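Local coordinates for xyloglucan-specific endo-beta-1,4-glucanase BoGH9A (PDB 6DHT), which hydrolyses internal beta-1,4-glucosidic linkages in the backbone of xyloglucan, releasing xyloglucan oligosaccharides for a gut Bacteroides, at residues I159-Y167 and E217-M228; Q262-A272 and A303-Y314. All blocks are in the same frame, centred on the assembly; numbering follows the deposited sequence. Where two conformers were deposited one is given.

Contact 1. Residues I159-Y167 and E217-M228; sequences IVSSSKGWY and EMQFNLDWMLTM
W166 lies with its six-membered ring over N221, whose CB sits 3.4 Å from the ring centroid in a CH-pi contact; the amide lies nearly parallel to the indole (12°), so the short, flat side chain covers the ring with CB and still offers OD1 to the backbone. N221 places CG opposite its own N (chi1 -164°), which carries OD1 to W166 N (3.0 Å), in the carbonyl plane. At the indole edge, W166 NE1 gives a nearly straight bond to the anti lone pair of E217 OE2 (2.9 Å), while R119 holds OE1. A leucine for W166 would probably leave E217 OE2 without this donor and N221 CB without its aromatic cover. G165 passes so close to W224 and N221 that a CB would collide, and its backbone angles would jam one against the preceding carbonyl O; its N donates to F220 O. K164 bends at chi3 (71°), laying CE over the F220 face and NZ in a 2.8 Å salt bridge to D223 OD2. S162 OG donates to T227 OG1 (2.7 Å) and receives a weak bond from W224 NE1. An extended loop is thus strapped along helix 213-226 of the GH9 catalytic domain, leading toward the predicted nucleophile D171.

Contact 2. Residues Q262-A272 and A303-Y314; sequences QKSVTAALDFA and AYAWAEKHPEAY
V265 turns CG2 anti to its backbone N and CG1 between N and the carbonyl carbon (chi1 63°), and this sends CG2 to A307 CB (3.9 Å) and CG1 to Y314 CD1. W306, with CG anti to its own N, swings its indole back to the start of the other helix, where the ring edge meets V265 CA. The frame is a nearly antiparallel helix pair of the GH9 catalytic domain, whose family fold is an (alpha/alpha)6 barrel: the axes of 265-272 and 303-309 come within 8.2 Å at 150°. Alanines make such closeness possible. A268, A272, A303 and A307 point at the opposing helix with nothing beyond CB, and A303 CB rests 3.5 Å from A268 O. Larger groups fill the flanks: L269 CD2 lies against A307 CB (3.6 Å) and the Y304 ring, while F271 CD1 touches A303 CB. K263 crosses the W306 indole at a slant, CB nearest CZ2 (3.7 Å), and its NZ forms salt bridges with D230 and D233. S264 is the N-cap of helix 265-281; its OG accepts from A267 N and also bonds H238. Past the other helix, H310 ND1 donates to W306 O, and a type I turn from H310 to A313 brings the chain back. A313 O then accepts from V265 N (2.9 Å), occupying an N-H in the first helical turn. Q262 NE2 donates to K263 O and to Y314 O, the latter bond 3.1 Å long and straight at the hydrogen (170°) but arriving from above the Y314 carbonyl plane.

How the contacts relate
Contact 1 closes along the chain before contact 2 opens, and both lie within the glycosyl hydrolase family 9 range, their centres 18 Å apart on the same side of the chain's centre. The first binds a loop to helix 213-226; the second pairs helices 265-281 and 292-309. The two meet directly where the F271 ring packs on M225 O, its CE2 3.3 Å away, and on L226. Helix 213-226 continues this packing, with L222, M225 and L226 against M275 of helix 265-281 and with L222 and L226 on F292 of helix 292-309. Strands 159-160 and 259-260 belong to one mixed sheet. The loop that runs on toward the predicted nucleophile D171 is thus packed on the same helical layer that contact 2 builds.

Contact 1. Residues I159-Y167 and E217-M228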
# COMPACT_ATOMS: atom_id res chain seq x y z
N ILE A 159 33.27 2.20 -4.87
CA ILE A 159 32.45 1.03 -4.58
C ILE A 159 31.95 1.11 -3.14
O ILE A 159 32.74 1.31 -2.21
CB ILE A 159 33.24 -0.26 -4.75
CG1 ILE A 159 33.67 -0.41 -6.21
CG2 ILE A 159 32.40 -1.47 -4.33
CD1 ILE A 159 34.78 -1.40 -6.42
N VAL A 160 30.64 0.94 -2.98
CA VAL A 160 30.01 0.94 -1.67
C VAL A 160 29.14 -0.30 -1.50
O VAL A 160 28.75 -0.94 -2.49
CB VAL A 160 29.14 2.20 -1.45
CG1 VAL A 160 30.00 3.45 -1.50
CG2 VAL A 160 28.02 2.29 -2.46
N SER A 161 28.84 -0.63 -0.26
CA SER A 161 27.89 -1.70 0.02
C SER A 161 26.57 -1.05 0.42
O SER A 161 26.53 -0.11 1.22
CB SER A 161 28.41 -2.60 1.12
OG SER A 161 27.51 -3.65 1.43
N SER A 162 25.49 -1.54 -0.18
CA SER A 162 24.14 -1.01 0.08
C SER A 162 23.14 -2.17 -0.04
O SER A 162 22.35 -2.25 -0.99
CB SER A 162 23.81 0.10 -0.92
OG SER A 162 22.68 0.88 -0.53
N SER A 163 23.19 -3.05 0.96
CA SER A 163 22.52 -4.34 0.91
C SER A 163 21.21 -4.34 1.70
O SER A 163 20.96 -3.42 2.48
CB SER A 163 23.45 -5.42 1.48
OG SER A 163 23.60 -5.28 2.88
N LYS A 164 20.42 -5.39 1.47
CA LYS A 164 19.09 -5.58 2.06
C LYS A 164 18.10 -4.66 1.36
O LYS A 164 18.35 -4.16 0.28
CB LYS A 164 19.10 -5.40 3.59
CG LYS A 164 20.04 -6.37 4.29
CD LYS A 164 20.17 -6.06 5.76
CE LYS A 164 18.92 -6.40 6.51
NZ LYS A 164 19.16 -6.24 7.96
N GLY A 165 16.94 -4.46 1.98
CA GLY A 165 15.87 -3.77 1.29
C GLY A 165 15.07 -4.65 0.35
O GLY A 165 15.47 -5.77 0.01
N TRP A 166 13.93 -4.12 -0.09
CA TRP A 166 13.04 -4.85 -0.97
C TRP A 166 13.23 -4.49 -2.45
O TRP A 166 13.49 -3.34 -2.77
CB TRP A 166 11.57 -4.55 -0.66
CG TRP A 166 11.15 -4.71 0.77
CD1 TRP A 166 11.23 -5.85 1.52
CD2 TRP A 166 10.54 -3.72 1.59
NE1 TRP A 166 10.72 -5.61 2.78
CE2 TRP A 166 10.28 -4.31 2.85
CE3 TRP A 166 10.18 -2.39 1.39
CZ2 TRP A 166 9.68 -3.61 3.88
CZ3 TRP A 166 9.57 -1.70 2.42
CH2 TRP A 166 9.32 -2.31 3.64
N TYR A 167 13.01 -5.44 -3.34
CA TYR A 167 12.72 -5.10 -4.72
C TYR A 167 11.47 -4.22 -4.73
O TYR A 167 10.49 -4.48 -4.02
CB TYR A 167 12.44 -6.34 -5.54
CG TYR A 167 13.57 -7.33 -5.66
CD1 TYR A 167 14.83 -6.93 -6.07
CD2 TYR A 167 13.36 -8.68 -5.38
CE1 TYR A 167 15.84 -7.85 -6.20
CE2 TYR A 167 14.38 -9.60 -5.48
CZ TYR A 167 15.61 -9.17 -5.90
OH TYR A 167 16.65 -10.08 -6.01
N GLU A 217 9.66 -6.53 9.43
CA GLU A 217 9.68 -6.39 7.98
C GLU A 217 10.13 -5.00 7.55
O GLU A 217 10.98 -4.87 6.67
CB GLU A 217 8.32 -6.74 7.37
CG GLU A 217 8.38 -6.90 5.84
CD GLU A 217 9.32 -8.03 5.43
OE1 GLU A 217 9.14 -9.16 5.94
OE2 GLU A 217 10.26 -7.77 4.63
N MET A 218 9.57 -3.96 8.19
CA MET A 218 9.98 -2.63 7.86
C MET A 218 11.47 -2.49 8.05
O MET A 218 12.14 -1.86 7.23
CB MET A 218 9.25 -1.57 8.69
CG MET A 218 7.72 -1.63 8.68
SD MET A 218 6.94 -1.47 7.06
CE MET A 218 6.63 -3.19 6.67
N GLN A 219 12.00 -3.04 9.14
CA GLN A 219 13.41 -2.84 9.45
C GLN A 219 14.31 -3.42 8.38
O GLN A 219 15.40 -2.90 8.14
CB GLN A 219 13.75 -3.45 10.81
CG GLN A 219 14.65 -2.55 11.69
CD GLN A 219 16.11 -2.47 11.25
OE1 GLN A 219 16.75 -3.49 10.93
NE2 GLN A 219 16.65 -1.26 11.23
N PHE A 220 13.84 -4.48 7.72
CA PHE A 220 14.65 -5.08 6.67
C PHE A 220 14.97 -4.06 5.59
O PHE A 220 16.05 -4.07 5.00
CB PHE A 220 13.98 -6.28 6.03
CG PHE A 220 14.93 -7.09 5.22
CD1 PHE A 220 15.74 -8.04 5.84
CD2 PHE A 220 15.10 -6.86 3.87
CE1 PHE A 220 16.65 -8.78 5.09
CE2 PHE A 220 16.02 -7.60 3.13
CZ PHE A 220 16.81 -8.55 3.75
N ASN A 221 14.01 -3.18 5.30
CA ASN A 221 14.22 -2.11 4.35
C ASN A 221 14.85 -0.87 5.01
O ASN A 221 15.69 -0.24 4.40
CB ASN A 221 12.94 -1.75 3.59
CG ASN A 221 13.23 -0.94 2.34
OD1 ASN A 221 13.60 -1.50 1.31
ND2 ASN A 221 13.08 0.38 2.40
N LEU A 222 14.42 -0.50 6.21
CA LEU A 222 15.05 0.63 6.92
C LEU A 222 16.57 0.47 7.03
O LEU A 222 17.32 1.45 6.88
CB LEU A 222 14.46 0.80 8.31
CG LEU A 222 13.00 1.29 8.33
CD1 LEU A 222 12.31 1.03 9.69
CD2 LEU A 222 12.88 2.76 7.89
N ASP A 223 17.01 -0.75 7.29
CA ASP A 223 18.45 -1.01 7.44
C ASP A 223 19.16 -0.71 6.13
O ASP A 223 20.23 -0.09 6.12
CB ASP A 223 18.68 -2.45 7.86
CG ASP A 223 20.04 -2.67 8.47
OD1 ASP A 223 20.59 -1.71 9.05
OD2 ASP A 223 20.51 -3.82 8.40
N TRP A 224 18.58 -1.13 5.01
CA TRP A 224 19.13 -0.74 3.72
C TRP A 224 19.11 0.79 3.53
O TRP A 224 20.09 1.38 3.07
CB TRP A 224 18.37 -1.41 2.55
CG TRP A 224 18.70 -0.73 1.28
CD1 TRP A 224 19.92 -0.69 0.69
CD2 TRP A 224 17.84 0.10 0.49
NE1 TRP A 224 19.87 0.08 -0.44
CE2 TRP A 224 18.60 0.59 -0.58
CE3 TRP A 224 16.49 0.46 0.57
CZ2 TRP A 224 18.06 1.42 -1.55
CZ3 TRP A 224 15.96 1.27 -0.41
CH2 TRP A 224 16.73 1.74 -1.44
N MET A 225 18.00 1.44 3.87
CA MET A 225 17.87 2.88 3.66
C MET A 225 19.02 3.66 4.33
O MET A 225 19.52 4.62 3.75
CB MET A 225 16.52 3.39 4.18
CG MET A 225 15.35 2.91 3.38
SD MET A 225 13.78 3.59 3.96
CE MET A 225 13.80 5.20 3.19
N LEU A 226 19.41 3.25 5.53
CA LEU A 226 20.53 3.89 6.23
C LEU A 226 21.79 3.95 5.36
O LEU A 226 22.53 4.93 5.42
CB LEU A 226 20.82 3.15 7.54
CG LEU A 226 19.75 3.30 8.62
CD1 LEU A 226 20.09 2.39 9.76
CD2 LEU A 226 19.65 4.72 9.14
N THR A 227 22.02 2.91 4.56
CA THR A 227 23.21 2.83 3.70
C THR A 227 23.16 3.76 2.49
O THR A 227 24.15 3.92 1.77
CB THR A 227 23.49 1.39 3.20
OG1 THR A 227 22.57 1.03 2.16
CG2 THR A 227 23.43 0.39 4.35
N MET A 228 22.01 4.37 2.24
CA MET A 228 21.82 5.26 1.11
C MET A 228 22.08 6.73 1.45
O MET A 228 21.87 7.60 0.60
CB MET A 228 20.42 5.08 0.53
CG MET A 228 20.24 3.74 -0.12
SD MET A 228 21.01 3.60 -1.72
CE MET A 228 19.87 4.54 -2.66
O HOH W 1 26.63 2.54 1.18
O HOH W 2 16.63 -5.85 9.42
O HOH W 3 12.72 -1.21 -1.37

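Contact 2. Residues Q262-A272 and A303-Y314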
# COMPACT_ATOMS: atom_id res chain seq x y z
N GLN A 262 22.06 10.16 -8.24
CA GLN A 262 21.89 11.52 -7.72
C GLN A 262 21.05 11.63 -6.44
O GLN A 262 19.94 11.11 -6.37
CB GLN A 262 21.21 12.37 -8.80
CG GLN A 262 21.09 13.85 -8.47
CD GLN A 262 19.85 14.50 -9.10
OE1 GLN A 262 19.70 14.56 -10.32
NE2 GLN A 262 18.92 14.97 -8.24
N LYS A 263 21.59 12.33 -5.46
CA LYS A 263 20.83 12.71 -4.27
C LYS A 263 19.64 13.59 -4.65
O LYS A 263 19.76 14.44 -5.53
CB LYS A 263 21.74 13.47 -3.30
CG LYS A 263 22.87 12.64 -2.72
CD LYS A 263 23.89 13.56 -2.05
CE LYS A 263 25.01 12.78 -1.41
NZ LYS A 263 26.27 13.60 -1.31
N SER A 264 18.49 13.39 -4.00
CA SER A 264 17.32 14.22 -4.29
C SER A 264 16.70 14.73 -3.00
O SER A 264 16.87 14.13 -1.94
CB SER A 264 16.28 13.45 -5.09
OG SER A 264 15.71 12.42 -4.28
N VAL A 265 15.99 15.85 -3.10
CA VAL A 265 15.39 16.47 -1.93
C VAL A 265 14.26 15.59 -1.40
O VAL A 265 14.11 15.45 -0.19
CB VAL A 265 14.88 17.90 -2.26
CG1 VAL A 265 13.78 17.88 -3.31
CG2 VAL A 265 14.45 18.61 -1.01
N THR A 266 13.53 14.95 -2.31
CA THR A 266 12.42 14.08 -1.91
C THR A 266 12.94 12.80 -1.25
O THR A 266 12.40 12.33 -0.25
CB THR A 266 11.53 13.77 -3.10
OG1 THR A 266 12.36 13.40 -4.21
CG2 THR A 266 10.71 14.98 -3.46
N ALA A 267 14.01 12.22 -1.78
CA ALA A 267 14.63 11.09 -1.09
C ALA A 267 15.07 11.44 0.31
O ALA A 267 14.84 10.69 1.27
CB ALA A 267 15.81 10.54 -1.90
N ALA A 268 15.74 12.59 0.44
CA ALA A 268 16.21 13.02 1.73
C ALA A 268 15.06 13.22 2.71
O ALA A 268 15.16 12.82 3.86
CB ALA A 268 17.00 14.31 1.59
N LEU A 269 13.98 13.84 2.24
CA LEU A 269 12.85 14.11 3.11
C LEU A 269 12.03 12.86 3.47
O LEU A 269 11.64 12.69 4.62
CB LEU A 269 11.95 15.18 2.51
CG LEU A 269 12.61 16.56 2.50
CD1 LEU A 269 11.81 17.49 1.66
CD2 LEU A 269 12.74 17.10 3.90
N ASP A 270 11.77 11.99 2.50
CA ASP A 270 11.04 10.75 2.82
C ASP A 270 11.89 9.88 3.74
O ASP A 270 11.38 9.26 4.68
CB ASP A 270 10.69 10.00 1.55
CG ASP A 270 9.62 10.69 0.74
OD1 ASP A 270 8.83 11.46 1.32
OD2 ASP A 270 9.55 10.48 -0.50
N PHE A 271 13.21 9.87 3.54
CA PHE A 271 14.13 9.23 4.47
C PHE A 271 14.03 9.86 5.87
O PHE A 271 13.93 9.17 6.89
CB PHE A 271 15.58 9.37 3.91
CG PHE A 271 16.66 8.84 4.81
CD1 PHE A 271 17.10 9.60 5.86
CD2 PHE A 271 17.28 7.63 4.57
CE1 PHE A 271 18.12 9.17 6.68
CE2 PHE A 271 18.30 7.17 5.38
CZ PHE A 271 18.74 7.95 6.45
N ALA A 272 14.06 11.19 5.93
CA ALA A 272 14.01 11.88 7.22
C ALA A 272 12.71 11.58 7.95
O ALA A 272 12.72 11.27 9.13
CB ALA A 272 14.18 13.37 7.02
N ALA A 303 19.56 14.25 7.32
CA ALA A 303 18.91 14.27 6.01
C ALA A 303 18.03 15.50 5.83
O ALA A 303 17.99 16.10 4.76
CB ALA A 303 18.08 13.00 5.81
N TYR A 304 17.30 15.88 6.87
CA TYR A 304 16.46 17.05 6.78
C TYR A 304 17.32 18.30 6.56
O TYR A 304 16.99 19.16 5.73
CB TYR A 304 15.60 17.17 8.05
CG TYR A 304 14.58 18.26 7.99
CD1 TYR A 304 14.87 19.54 8.42
CD2 TYR A 304 13.29 18.00 7.52
CE1 TYR A 304 13.95 20.54 8.36
CE2 TYR A 304 12.35 19.00 7.45
CZ TYR A 304 12.68 20.27 7.88
OH TYR A 304 11.76 21.28 7.82
N ALA A 305 18.43 18.37 7.29
CA ALA A 305 19.38 19.47 7.12
C ALA A 305 19.84 19.56 5.66
O ALA A 305 19.86 20.65 5.08
CB ALA A 305 20.55 19.27 8.04
N TRP A 306 20.20 18.43 5.06
CA TRP A 306 20.61 18.43 3.67
C TRP A 306 19.51 18.98 2.79
O TRP A 306 19.74 19.80 1.92
CB TRP A 306 21.03 17.03 3.21
CG TRP A 306 21.61 16.98 1.81
CD1 TRP A 306 22.94 16.94 1.48
CD2 TRP A 306 20.89 16.96 0.57
NE1 TRP A 306 23.08 16.89 0.12
CE2 TRP A 306 21.84 16.91 -0.47
CE3 TRP A 306 19.53 16.99 0.25
CZ2 TRP A 306 21.47 16.88 -1.81
CZ3 TRP A 306 19.17 16.96 -1.07
CH2 TRP A 306 20.14 16.91 -2.09
N ALA A 307 18.27 18.53 3.01
CA ALA A 307 17.16 19.00 2.21
C ALA A 307 16.92 20.51 2.33
O ALA A 307 16.52 21.16 1.36
CB ALA A 307 15.89 18.23 2.60
N GLU A 308 17.10 21.05 3.53
CA GLU A 308 16.98 22.49 3.74
C GLU A 308 17.98 23.26 2.87
O GLU A 308 17.66 24.31 2.32
CB GLU A 308 17.23 22.85 5.20
CG GLU A 308 16.07 22.61 6.12
CD GLU A 308 16.39 23.05 7.54
OE1 GLU A 308 17.33 22.47 8.12
OE2 GLU A 308 15.72 23.97 8.05
N LYS A 309 19.19 22.72 2.76
CA LYS A 309 20.24 23.35 1.95
C LYS A 309 19.96 23.20 0.46
O LYS A 309 20.38 24.03 -0.34
CB LYS A 309 21.61 22.78 2.29
CG LYS A 309 22.06 23.05 3.72
CD LYS A 309 23.54 22.77 3.92
CE LYS A 309 23.83 22.22 5.32
NZ LYS A 309 23.63 20.72 5.42
N HIS A 310 19.26 22.13 0.08
CA HIS A 310 19.00 21.83 -1.33
C HIS A 310 17.52 21.58 -1.62
O HIS A 310 17.15 20.51 -2.13
CB HIS A 310 19.80 20.61 -1.75
CG HIS A 310 21.27 20.71 -1.47
ND1 HIS A 310 21.82 20.31 -0.28
CD2 HIS A 310 22.29 21.16 -2.23
CE1 HIS A 310 23.13 20.52 -0.31
NE2 HIS A 310 23.43 21.04 -1.49
N PRO A 311 16.67 22.58 -1.36
CA PRO A 311 15.22 22.42 -1.39
C PRO A 311 14.59 22.17 -2.76
O PRO A 311 13.43 21.77 -2.83
CB PRO A 311 14.72 23.75 -0.81
CG PRO A 311 15.81 24.72 -1.15
CD PRO A 311 17.08 23.95 -1.01
N GLU A 312 15.34 22.42 -3.84
CA GLU A 312 14.79 22.26 -5.19
C GLU A 312 15.57 21.23 -6.00
O GLU A 312 15.44 21.16 -7.22
CB GLU A 312 14.75 23.62 -5.90
CG GLU A 312 13.89 24.66 -5.17
CD GLU A 312 13.37 25.77 -6.07
OE1 GLU A 312 13.84 25.90 -7.22
OE2 GLU A 312 12.48 26.52 -5.62
N ALA A 313 16.36 20.42 -5.29
CA ALA A 313 17.13 19.33 -5.88
C ALA A 313 16.26 18.14 -6.26
O ALA A 313 16.40 17.04 -5.70
CB ALA A 313 18.20 18.90 -4.91
N TYR A 314 15.39 18.35 -7.24
CA TYR A 314 14.51 17.31 -7.75
C TYR A 314 15.27 16.27 -8.56
O TYR A 314 16.36 16.53 -9.08
CB TYR A 314 13.43 17.93 -8.62
CG TYR A 314 12.77 19.12 -7.97
CD1 TYR A 314 12.35 19.07 -6.64
CD2 TYR A 314 12.59 20.30 -8.68
CE1 TYR A 314 11.76 20.17 -6.05
CE2 TYR A 314 11.99 21.40 -8.09
CZ TYR A 314 11.58 21.33 -6.78
OH TYR A 314 10.99 22.43 -6.21